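Local coordinates for isomaltodextranase (Arthrobacter globiformis, PDB 5AWO), which hydrolyses alpha-1,6-glucosidic linkages of dextran-like polysaccharides, removing successive isomaltose units from the non-reducing ends of the chains, at residues Arg223-Asn234 against Phe251-Asn260; Ala36-Tyr46 against Gly340-Gln351. All coordinates share one frame; numbering follows the deposited sequence.

Contact 1: residues Arg223-Asn234 against Phe251-Asn260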
loop_
_atom_site.group_PDB
_atom_site.type_symbol
_atom_site.label_atom_id
_atom_site.label_comp_id
_atom_site.label_asym_id
_atom_site.label_seq_id
_atom_site.Cartn_x
_atom_site.Cartn_y
_atom_site.Cartn_z
ATOM N N ARG A 223 -18.415 9.150 -11.702
ATOM C CA ARG A 223 -17.735 9.250 -10.428
ATOM C C ARG A 223 -18.562 8.710 -9.266
ATOM O O ARG A 223 -18.058 7.996 -8.401
ATOM C CB ARG A 223 -17.376 10.721 -10.179
ATOM C CG ARG A 223 -16.594 10.968 -8.916
ATOM C CD ARG A 223 -15.250 10.298 -8.992
ATOM N NE ARG A 223 -14.472 10.600 -7.796
ATOM C CZ ARG A 223 -13.320 10.023 -7.477
ATOM N NH1 ARG A 223 -12.806 9.099 -8.275
ATOM N NH2 ARG A 223 -12.686 10.386 -6.370
ATOM N N ALA A 224 -19.847 9.049 -9.225
ATOM C CA ALA A 224 -20.665 8.622 -8.107
ATOM C C ALA A 224 -20.806 7.100 -8.108
ATOM O O ALA A 224 -20.734 6.457 -7.065
ATOM C CB ALA A 224 -22.042 9.304 -8.156
ATOM N N ASN A 225 -20.965 6.522 -9.291
ATOM C CA ASN A 225 -21.101 5.077 -9.412
ATOM C C ASN A 225 -19.818 4.348 -9.012
ATOM O O ASN A 225 -19.865 3.317 -8.362
ATOM C CB ASN A 225 -21.507 4.692 -10.825
ATOM C CG ASN A 225 -22.961 4.993 -11.113
ATOM O OD1 ASN A 225 -23.760 5.167 -10.190
ATOM N ND2 ASN A 225 -23.299 5.060 -12.375
ATOM N N TYR A 226 -18.680 4.908 -9.388
ATOM C CA TYR A 226 -17.380 4.369 -8.978
ATOM C C TYR A 226 -17.208 4.393 -7.471
ATOM O O TYR A 226 -16.811 3.392 -6.856
ATOM C CB TYR A 226 -16.289 5.211 -9.638
ATOM C CG TYR A 226 -14.861 4.784 -9.359
ATOM C CD1 TYR A 226 -14.379 3.572 -9.817
ATOM C CD2 TYR A 226 -13.998 5.609 -8.676
ATOM C CE1 TYR A 226 -13.076 3.193 -9.586
ATOM C CE2 TYR A 226 -12.678 5.250 -8.456
ATOM C CZ TYR A 226 -12.220 4.048 -8.915
ATOM O OH TYR A 226 -10.898 3.665 -8.714
ATOM N N GLU A 227 -17.517 5.529 -6.855
ATOM C CA GLU A 227 -17.479 5.619 -5.398
ATOM C C GLU A 227 -18.419 4.641 -4.705
ATOM O O GLU A 227 -18.083 4.021 -3.704
ATOM C CB GLU A 227 -17.761 7.053 -4.961
ATOM C CG GLU A 227 -16.591 7.944 -5.352
ATOM C CD GLU A 227 -16.781 9.398 -5.020
ATOM O OE1 GLU A 227 -17.936 9.860 -4.947
ATOM O OE2 GLU A 227 -15.741 10.065 -4.842
ATOM N N LEU A 228 -19.621 4.508 -5.251
ATOM C CA LEU A 228 -20.588 3.587 -4.689
ATOM C C LEU A 228 -20.095 2.133 -4.786
ATOM O O LEU A 228 -20.116 1.384 -3.803
ATOM C CB LEU A 228 -21.906 3.748 -5.446
ATOM C CG LEU A 228 -23.056 2.862 -4.990
ATOM C CD1 LEU A 228 -23.414 3.205 -3.559
ATOM C CD2 LEU A 228 -24.249 3.071 -5.908
ATOM N N ALA A 229 -19.642 1.747 -5.970
ATOM C CA ALA A 229 -19.120 0.398 -6.205
ATOM C C ALA A 229 -17.970 0.064 -5.254
ATOM O O ALA A 229 -17.944 -1.002 -4.650
ATOM C CB ALA A 229 -18.688 0.236 -7.643
ATOM N N LEU A 230 -17.014 0.977 -5.146
ATOM C CA LEU A 230 -15.910 0.774 -4.202
ATOM C C LEU A 230 -16.373 0.610 -2.771
ATOM O O LEU A 230 -15.835 -0.222 -2.046
ATOM C CB LEU A 230 -14.860 1.859 -4.318
ATOM C CG LEU A 230 -14.025 1.893 -5.597
ATOM C CD1 LEU A 230 -13.055 3.064 -5.502
ATOM C CD2 LEU A 230 -13.317 0.571 -5.882
ATOM N N SER A 231 -17.411 1.375 -2.378
ATOM C CA SER A 231 -17.912 1.248 -0.999
ATOM C C SER A 231 -18.516 -0.128 -0.743
ATOM O O SER A 231 -18.301 -0.743 0.300
ATOM C CB SER A 231 -18.899 2.357 -0.621
ATOM O OG SER A 231 -20.150 2.262 -1.301
ATOM N N TRP A 232 -19.197 -0.664 -1.751
ATOM C CA TRP A 232 -19.770 -1.992 -1.613
ATOM C C TRP A 232 -18.699 -3.069 -1.443
ATOM O O TRP A 232 -18.815 -4.000 -0.644
ATOM C CB TRP A 232 -20.594 -2.335 -2.851
ATOM C CG TRP A 232 -21.864 -1.554 -3.030
ATOM C CD1 TRP A 232 -22.501 -0.773 -2.108
ATOM C CD2 TRP A 232 -22.650 -1.491 -4.222
ATOM N NE1 TRP A 232 -23.655 -0.250 -2.654
ATOM C CE2 TRP A 232 -23.765 -0.682 -3.949
ATOM C CE3 TRP A 232 -22.536 -2.076 -5.476
ATOM C CZ2 TRP A 232 -24.748 -0.427 -4.908
ATOM C CZ3 TRP A 232 -23.510 -1.805 -6.438
ATOM C CH2 TRP A 232 -24.597 -0.999 -6.134
ATOM N N ILE A 233 -17.649 -2.956 -2.258
ATOM C CA ILE A 233 -16.526 -3.911 -2.232
ATOM C C ILE A 233 -15.807 -3.899 -0.859
ATOM O O ILE A 233 -15.547 -4.941 -0.271
ATOM C CB ILE A 233 -15.544 -3.591 -3.386
ATOM C CG1 ILE A 233 -16.199 -3.860 -4.752
ATOM C CG2 ILE A 233 -14.253 -4.367 -3.252
ATOM C CD1 ILE A 233 -15.466 -3.248 -5.945
ATOM N N ASN A 234 -15.530 -2.689 -0.385
ATOM C CA ASN A 234 -14.908 -2.482 0.922
ATOM C C ASN A 234 -15.728 -3.167 2.018
ATOM O O ASN A 234 -15.224 -3.993 2.756
ATOM C CB ASN A 234 -14.801 -0.970 1.147
ATOM C CG ASN A 234 -14.318 -0.570 2.516
ATOM O OD1 ASN A 234 -13.855 -1.367 3.316
ATOM N ND2 ASN A 234 -14.458 0.722 2.776
ATOM N N PHE A 251 -8.254 9.829 -8.959
ATOM C CA PHE A 251 -8.668 11.218 -8.989
ATOM C C PHE A 251 -8.779 11.806 -7.561
ATOM O O PHE A 251 -8.915 11.091 -6.562
ATOM C CB PHE A 251 -10.026 11.343 -9.714
ATOM C CG PHE A 251 -9.992 11.024 -11.184
ATOM C CD1 PHE A 251 -8.987 11.504 -12.022
ATOM C CD2 PHE A 251 -11.017 10.272 -11.754
ATOM C CE1 PHE A 251 -8.999 11.224 -13.386
ATOM C CE2 PHE A 251 -11.029 9.990 -13.114
ATOM C CZ PHE A 251 -10.017 10.467 -13.932
ATOM N N GLN A 252 -8.706 13.126 -7.478
ATOM C CA GLN A 252 -8.797 13.835 -6.207
ATOM C C GLN A 252 -7.807 13.261 -5.184
ATOM O O GLN A 252 -8.158 12.942 -4.053
ATOM C CB GLN A 252 -10.223 13.772 -5.653
ATOM C CG GLN A 252 -11.302 14.293 -6.582
ATOM C CD GLN A 252 -12.656 14.308 -5.891
ATOM O OE1 GLN A 252 -13.172 13.262 -5.499
ATOM N NE2 GLN A 252 -13.223 15.498 -5.710
ATOM N N ASP A 253 -6.554 13.138 -5.626
ATOM C CA ASP A 253 -5.457 12.669 -4.781
ATOM C C ASP A 253 -5.791 11.306 -4.179
ATOM O O ASP A 253 -5.527 11.035 -3.020
ATOM C CB ASP A 253 -5.159 13.712 -3.707
ATOM C CG ASP A 253 -3.770 13.559 -3.081
ATOM O OD1 ASP A 253 -2.891 12.873 -3.647
ATOM O OD2 ASP A 253 -3.556 14.167 -2.011
ATOM N N GLY A 254 -6.349 10.440 -5.007
ATOM C CA GLY A 254 -6.662 9.089 -4.597
ATOM C C GLY A 254 -7.774 8.907 -3.568
ATOM O O GLY A 254 -7.810 7.883 -2.881
ATOM N N SER A 255 -8.711 9.855 -3.485
ATOM C CA SER A 255 -9.654 9.837 -2.372
ATOM C C SER A 255 -10.552 8.584 -2.302
ATOM O O SER A 255 -10.740 8.029 -1.229
ATOM C CB SER A 255 -10.518 11.103 -2.396
ATOM O OG SER A 255 -11.307 11.156 -3.547
ATOM N N ALA A 256 -11.095 8.169 -3.435
ATOM C CA ALA A 256 -12.015 7.030 -3.461
ATOM C C ALA A 256 -11.289 5.728 -3.149
ATOM O O ALA A 256 -11.802 4.841 -2.425
ATOM C CB ALA A 256 -12.732 6.958 -4.793
ATOM N N GLU A 257 -10.083 5.601 -3.697
ATOM C CA GLU A 257 -9.273 4.407 -3.474
ATOM C C GLU A 257 -8.775 4.293 -2.042
ATOM O O GLU A 257 -8.805 3.227 -1.424
ATOM C CB GLU A 257 -8.120 4.411 -4.498
ATOM C CG GLU A 257 -8.596 4.311 -5.961
ATOM C CD GLU A 257 -8.938 5.628 -6.639
ATOM O OE1 GLU A 257 -8.838 6.692 -5.993
ATOM O OE2 GLU A 257 -9.323 5.588 -7.833
ATOM N N LEU A 258 -8.347 5.419 -1.483
ATOM C CA LEU A 258 -7.922 5.469 -0.087
ATOM C C LEU A 258 -9.080 5.081 0.853
ATOM O O LEU A 258 -8.895 4.342 1.826
ATOM C CB LEU A 258 -7.436 6.871 0.221
ATOM C CG LEU A 258 -7.109 7.179 1.666
ATOM C CD1 LEU A 258 -5.918 6.369 2.136
ATOM C CD2 LEU A 258 -6.832 8.662 1.743
ATOM N N ALA A 259 -10.272 5.590 0.535
ATOM C CA ALA A 259 -11.469 5.339 1.385
ATOM C C ALA A 259 -11.909 3.889 1.376
ATOM O O ALA A 259 -12.551 3.440 2.329
ATOM C CB ALA A 259 -12.621 6.216 0.932
ATOM N N ASN A 260 -11.569 3.153 0.299
ATOM C CA ASN A 260 -12.162 1.854 0.056
ATOM C C ASN A 260 -11.243 0.674 -0.231
ATOM O O ASN A 260 -11.712 -0.449 -0.342
ATOM C CB ASN A 260 -13.156 1.986 -1.095
ATOM C CG ASN A 260 -14.296 2.916 -0.754
ATOM O OD1 ASN A 260 -14.424 4.029 -1.312
ATOM N ND2 ASN A 260 -15.083 2.490 0.184
HETATM O O HOH W 1 -10.326 7.713 -9.380
HETATM O O HOH W 2 -10.399 8.846 -6.257
HETATM O O HOH W 3 -15.859 12.793 -6.104
HETATM O O HOH W 4 -13.660 10.177 -2.854
HETATM O O HOH W 5 -13.021 -1.378 -2.656
#
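Two successive helices of the TIM barrel, 223-234 and 251-260, pack side by side with Arg223 and Ala256 as interlocking knobs. They run nearly the same way, 23° apart, with their axes 9.3 Å from each other. Ala256 CB sits among Arg223, Tyr226, Glu227 and Leu230, and lies 4.0 Å from Leu230 CD1. The Arg223 chain leaves with CG anti to the backbone N (chi1 -177°) and bends at chi2. This carries the guanidinium across to Phe251, Gln252, Ser255 and Ala256. Its NH2 donates to Gln252 OE1 at 3.0 Å. The bond is bent (142° at the hydrogen), with OE1 tilted off the guanidinium plane. Phe251 CB lies over one guanidinium face, 3.9 Å from Arg223 NH1. Within its own helix Arg223 NE forms a salt bridge to Glu227 OE2 at 3.3 Å, and NH1 has a second acidic partner in Glu207. A water links Arg223 NH2 to Phe251 O, Ala256 N and Glu257 OE1, and so serves the helix backbone near its kink. Tyr226 OH donates to Glu257 OE2 at 2.6 Å, on the anti side but out of the carboxylate plane; the oxygen lies at the ring edge. Toward the C-terminal ends, Asn234 CB approaches Asn260 O at 3.5 Å, while Asn234 OD1 is bonded by Arg27. Strand 242-245 joins these helices, and Leu230 and Glu257 both touch Leu245, as in the helix layer around a (beta/alpha)8 barrel.

Contact 2: residues Ala36-Tyr46 against Gly340-Gln351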
loop_
_atom_site.group_PDB
_atom_site.type_symbol
_atom_site.label_atom_id
_atom_site.label_comp_id
_atom_site.label_asym_id
_atom_site.label_seq_id
_atom_site.Cartn_x
_atom_site.Cartn_y
_atom_site.Cartn_z
ATOM N N ALA A 36 3.308 -3.931 6.006
ATOM C CA ALA A 36 3.578 -3.769 4.593
ATOM C C ALA A 36 2.742 -4.723 3.758
ATOM O O ALA A 36 1.913 -5.494 4.256
ATOM C CB ALA A 36 5.052 -3.994 4.343
ATOM N N GLY A 37 2.910 -4.639 2.442
ATOM C CA GLY A 37 2.169 -5.495 1.541
ATOM C C GLY A 37 2.493 -6.974 1.719
ATOM O O GLY A 37 3.504 -7.345 2.323
ATOM N N PRO A 38 1.657 -7.824 1.171
ATOM C CA PRO A 38 1.841 -9.261 1.284
ATOM C C PRO A 38 2.885 -9.835 0.314
ATOM O O PRO A 38 3.183 -9.239 -0.726
ATOM C CB PRO A 38 0.472 -9.807 0.910
ATOM C CG PRO A 38 -0.045 -8.835 -0.085
ATOM C CD PRO A 38 0.432 -7.500 0.407
ATOM N N ARG A 39 3.374 -11.017 0.641
ATOM C CA ARG A 39 4.258 -11.786 -0.193
ATOM C C ARG A 39 3.421 -12.743 -0.982
ATOM O O ARG A 39 2.654 -13.527 -0.411
ATOM C CB ARG A 39 5.254 -12.570 0.671
ATOM C CG ARG A 39 6.122 -11.687 1.510
ATOM C CD ARG A 39 7.104 -12.455 2.384
ATOM N NE ARG A 39 7.613 -11.589 3.440
ATOM C CZ ARG A 39 8.395 -11.961 4.461
ATOM N NH1 ARG A 39 8.850 -13.211 4.574
ATOM N NH2 ARG A 39 8.703 -11.062 5.370
ATOM N N TYR A 40 3.595 -12.774 -2.297
ATOM C CA TYR A 40 2.844 -13.679 -3.136
ATOM C C TYR A 40 3.510 -13.987 -4.452
ATOM O O TYR A 40 4.546 -13.362 -4.786
ATOM C CB TYR A 40 1.394 -13.213 -3.329
ATOM C CG TYR A 40 1.105 -11.978 -4.186
ATOM C CD1 TYR A 40 1.257 -10.690 -3.676
ATOM C CD2 TYR A 40 0.617 -12.095 -5.480
ATOM C CE1 TYR A 40 0.892 -9.575 -4.434
ATOM C CE2 TYR A 40 0.271 -10.990 -6.222
ATOM C CZ TYR A 40 0.403 -9.738 -5.697
ATOM O OH TYR A 40 0.027 -8.635 -6.455
ATOM N N TRP A 41 2.953 -14.942 -5.182
ATOM C CA TRP A 41 3.314 -15.244 -6.551
ATOM C C TRP A 41 2.125 -15.034 -7.433
ATOM O O TRP A 41 0.969 -15.258 -7.009
ATOM C CB TRP A 41 3.751 -16.700 -6.683
ATOM C CG TRP A 41 4.088 -17.146 -8.061
ATOM C CD1 TRP A 41 5.282 -16.982 -8.717
ATOM C CD2 TRP A 41 3.230 -17.834 -8.972
ATOM N NE1 TRP A 41 5.207 -17.501 -9.970
ATOM C CE2 TRP A 41 3.963 -18.055 -10.153
ATOM C CE3 TRP A 41 1.899 -18.297 -8.891
ATOM C CZ2 TRP A 41 3.416 -18.701 -11.261
ATOM C CZ3 TRP A 41 1.372 -18.958 -9.988
ATOM C CH2 TRP A 41 2.133 -19.167 -11.143
ATOM N N ASN A 42 2.375 -14.569 -8.642
ATOM C CA ASN A 42 1.323 -14.322 -9.619
ATOM C C ASN A 42 1.655 -14.943 -10.963
ATOM O O ASN A 42 2.814 -14.994 -11.345
ATOM C CB ASN A 42 1.100 -12.804 -9.743
ATOM C CG ASN A 42 -0.087 -12.438 -10.636
ATOM O OD1 ASN A 42 -0.018 -12.499 -11.844
ATOM N ND2 ASN A 42 -1.199 -11.988 -10.007
ATOM N N ILE A 43 0.627 -15.400 -11.675
ATOM C CA ILE A 43 0.760 -16.081 -12.952
ATOM C C ILE A 43 1.211 -15.181 -14.111
ATOM O O ILE A 43 1.366 -15.656 -15.213
ATOM C CB ILE A 43 -0.582 -16.762 -13.385
ATOM C CG1 ILE A 43 -1.655 -15.720 -13.748
ATOM C CG2 ILE A 43 -1.070 -17.732 -12.322
ATOM C CD1 ILE A 43 -2.845 -16.263 -14.503
ATOM N N TYR A 44 1.429 -13.888 -13.869
ATOM C CA TYR A 44 1.724 -12.946 -14.963
ATOM C C TYR A 44 2.977 -13.323 -15.758
ATOM O O TYR A 44 3.019 -13.074 -16.947
ATOM C CB TYR A 44 1.900 -11.565 -14.365
ATOM C CG TYR A 44 2.042 -10.407 -15.316
ATOM C CD1 TYR A 44 0.919 -9.736 -15.799
ATOM C CD2 TYR A 44 3.321 -9.919 -15.705
ATOM C CE1 TYR A 44 1.039 -8.644 -16.639
ATOM C CE2 TYR A 44 3.439 -8.819 -16.518
ATOM C CZ TYR A 44 2.316 -8.176 -16.971
ATOM O OH TYR A 44 2.455 -7.072 -17.772
ATOM N N GLY A 45 3.977 -13.944 -15.124
ATOM C CA GLY A 45 5.182 -14.351 -15.832
ATOM C C GLY A 45 4.917 -15.404 -16.874
ATOM O O GLY A 45 5.671 -15.519 -17.840
ATOM N N TYR A 46 3.859 -16.186 -16.682
ATOM C CA TYR A 46 3.378 -17.079 -17.719
ATOM C C TYR A 46 2.490 -16.330 -18.704
ATOM O O TYR A 46 2.718 -16.332 -19.916
ATOM C CB TYR A 46 2.585 -18.282 -17.139
ATOM C CG TYR A 46 2.130 -19.198 -18.269
ATOM C CD1 TYR A 46 0.998 -18.917 -19.030
ATOM C CD2 TYR A 46 2.908 -20.295 -18.645
ATOM C CE1 TYR A 46 0.633 -19.716 -20.101
ATOM C CE2 TYR A 46 2.522 -21.111 -19.683
ATOM C CZ TYR A 46 1.412 -20.805 -20.435
ATOM O OH TYR A 46 1.030 -21.610 -21.503
ATOM N N GLY A 340 7.417 -0.537 1.195
ATOM C CA GLY A 340 6.359 -1.283 1.871
ATOM C C GLY A 340 5.402 -1.985 0.948
ATOM O O GLY A 340 4.305 -2.404 1.338
ATOM N N SER A 341 5.806 -2.178 -0.296
ATOM C CA SER A 341 4.943 -2.766 -1.294
ATOM C C SER A 341 4.721 -4.234 -1.050
ATOM O O SER A 341 5.540 -4.906 -0.436
ATOM C CB SER A 341 5.631 -2.609 -2.661
ATOM O OG SER A 341 4.924 -3.166 -3.760
ATOM N N PRO A 342 3.646 -4.787 -1.626
ATOM C CA PRO A 342 3.642 -6.239 -1.843
ATOM C C PRO A 342 4.927 -6.726 -2.514
ATOM O O PRO A 342 5.536 -5.985 -3.324
ATOM C CB PRO A 342 2.474 -6.450 -2.816
ATOM C CG PRO A 342 2.275 -5.108 -3.449
ATOM C CD PRO A 342 2.532 -4.142 -2.338
ATOM N N LEU A 343 5.315 -7.943 -2.174
ATOM C CA LEU A 343 6.480 -8.598 -2.770
ATOM C C LEU A 343 5.907 -9.705 -3.612
ATOM O O LEU A 343 5.608 -10.790 -3.105
ATOM C CB LEU A 343 7.446 -9.102 -1.683
ATOM C CG LEU A 343 7.883 -8.025 -0.686
ATOM C CD1 LEU A 343 8.754 -8.625 0.406
ATOM C CD2 LEU A 343 8.572 -6.847 -1.358
ATOM N N ALA A 344 5.690 -9.427 -4.898
ATOM C CA ALA A 344 4.959 -10.268 -5.812
ATOM C C ALA A 344 5.907 -10.837 -6.860
ATOM O O ALA A 344 6.307 -10.138 -7.811
ATOM C CB ALA A 344 3.847 -9.466 -6.460
ATOM N N ILE A 345 6.248 -12.102 -6.684
ATOM C CA ILE A 345 7.100 -12.806 -7.645
ATOM C C ILE A 345 6.266 -13.199 -8.852
ATOM O O ILE A 345 5.185 -13.775 -8.681
ATOM C CB ILE A 345 7.662 -14.098 -7.039
ATOM C CG1 ILE A 345 8.506 -13.813 -5.797
ATOM C CG2 ILE A 345 8.538 -14.849 -8.043
ATOM C CD1 ILE A 345 8.845 -15.048 -4.991
ATOM N N ALA A 346 6.745 -12.885 -10.062
ATOM C CA ALA A 346 6.122 -13.356 -11.297
ATOM C C ALA A 346 7.005 -14.307 -12.100
ATOM O O ALA A 346 6.529 -14.879 -13.076
ATOM C CB ALA A 346 5.642 -12.212 -12.175
ATOM N N ASP A 347 8.270 -14.493 -11.730
ATOM C CA ASP A 347 9.041 -15.566 -12.371
ATOM C C ASP A 347 8.286 -16.879 -12.208
ATOM O O ASP A 347 7.846 -17.216 -11.104
ATOM C CB ASP A 347 10.408 -15.715 -11.709
ATOM C CG ASP A 347 11.224 -14.453 -11.806
ATOM O OD1 ASP A 347 10.991 -13.510 -10.999
ATOM O OD2 ASP A 347 12.091 -14.408 -12.705
ATOM N N THR A 348 8.185 -17.623 -13.304
ATOM C CA THR A 348 7.686 -18.989 -13.250
ATOM C C THR A 348 8.832 -19.940 -12.903
ATOM O O THR A 348 10.004 -19.546 -12.854
ATOM C CB THR A 348 7.155 -19.447 -14.615
ATOM O OG1 THR A 348 8.260 -19.503 -15.515
ATOM C CG2 THR A 348 6.098 -18.512 -15.182
ATOM N N TYR A 349 8.508 -21.219 -12.702
ATOM C CA TYR A 349 9.506 -22.249 -12.408
ATOM C C TYR A 349 10.499 -22.366 -13.561
ATOM O O TYR A 349 11.669 -22.704 -13.332
ATOM C CB TYR A 349 8.846 -23.606 -12.067
ATOM C CG TYR A 349 8.181 -24.338 -13.210
ATOM C CD1 TYR A 349 8.881 -25.278 -13.973
ATOM C CD2 TYR A 349 6.835 -24.139 -13.496
ATOM C CE1 TYR A 349 8.260 -25.940 -15.022
ATOM C CE2 TYR A 349 6.208 -24.815 -14.518
ATOM C CZ TYR A 349 6.921 -25.722 -15.271
ATOM O OH TYR A 349 6.286 -26.382 -16.310
ATOM N N GLN A 350 10.087 -22.064 -14.787
ATOM C CA GLN A 350 11.026 -22.096 -15.923
ATOM C C GLN A 350 11.916 -20.872 -15.991
ATOM O O GLN A 350 13.047 -20.965 -16.466
ATOM C CB GLN A 350 10.315 -22.216 -17.262
ATOM C CG GLN A 350 9.497 -23.479 -17.418
ATOM C CD GLN A 350 8.034 -23.234 -17.210
ATOM O OE1 GLN A 350 7.638 -22.372 -16.406
ATOM N NE2 GLN A 350 7.209 -23.963 -17.948
ATOM N N GLN A 351 11.418 -19.733 -15.527
ATOM C CA GLN A 351 12.142 -18.469 -15.661
ATOM C C GLN A 351 13.094 -18.214 -14.524
ATOM O O GLN A 351 14.045 -17.443 -14.686
ATOM C CB GLN A 351 11.152 -17.304 -15.707
ATOM C CG GLN A 351 10.328 -17.223 -16.966
ATOM C CD GLN A 351 9.090 -16.337 -16.821
ATOM O OE1 GLN A 351 8.615 -16.085 -15.706
ATOM N NE2 GLN A 351 8.569 -15.861 -17.947
HETATM O O HOH W 6 4.145 -16.243 -13.441
#
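Ala344 CB presses on one face of the Tyr40 ring, a CH-pi contact of 3.7 Å to the ring centroid. Pro342 CB meets the ring edge, 3.9 Å from Tyr40 CE1. A chi1 of 71° turns the Tyr40 ring over Ala344. Its hydroxyl is hydrogen-bonded to that of Tyr197, on strand 197-200. On the other sheet face, Ile345 CG2 lies in the plane of the Trp41 indole, 4.0 Å from Trp41 CD1. Strands 39-42 and 343-345 are the first and last of the parallel TIM barrel, and their pairing closes it. Leu343 N bonds Pro38 O, Tyr40 N bonds Leu343 O, Ile345 N bonds Tyr40 O and Asn42 N bonds Ile345 O. Before the strands, Gly37 N donates at 2.9 Å to Gly340 O, on the positive-phi Schellman glycine ending helix 326-339. Trp41 NE1 reaches past the end of 343-345 to donate to Asp347 O at 2.9 Å. The oxygen lies in the indole plane, the donor above the carbonyl plane. A water joins Asn42 O to Ala346 O. Past the strand ends, Gln351 NE2 donates to Gly45 O at 2.9 Å from above the carbonyl plane, while OE1 accepts from Thr348 N.

Overall arrangement
Both contacts belong to the catalytic TIM barrel. Contact 2 joins the first and last strands of its parallel sheet, from segments 294 residues apart in the chain. Contact 1 falls in sequence between the two segments of contact 2 and joins two helices only 17 residues apart, on either side of strand 242-245. Their centres are 26 Å apart and their nearest atoms about 13 Å, so they do not touch. One is packing in the outer helix layer; the other closes the inner sheet. The side chain of Tyr44 is about 8 Å, and that of Tyr226 about 10 Å, from that of Asp201, the likely nucleophile.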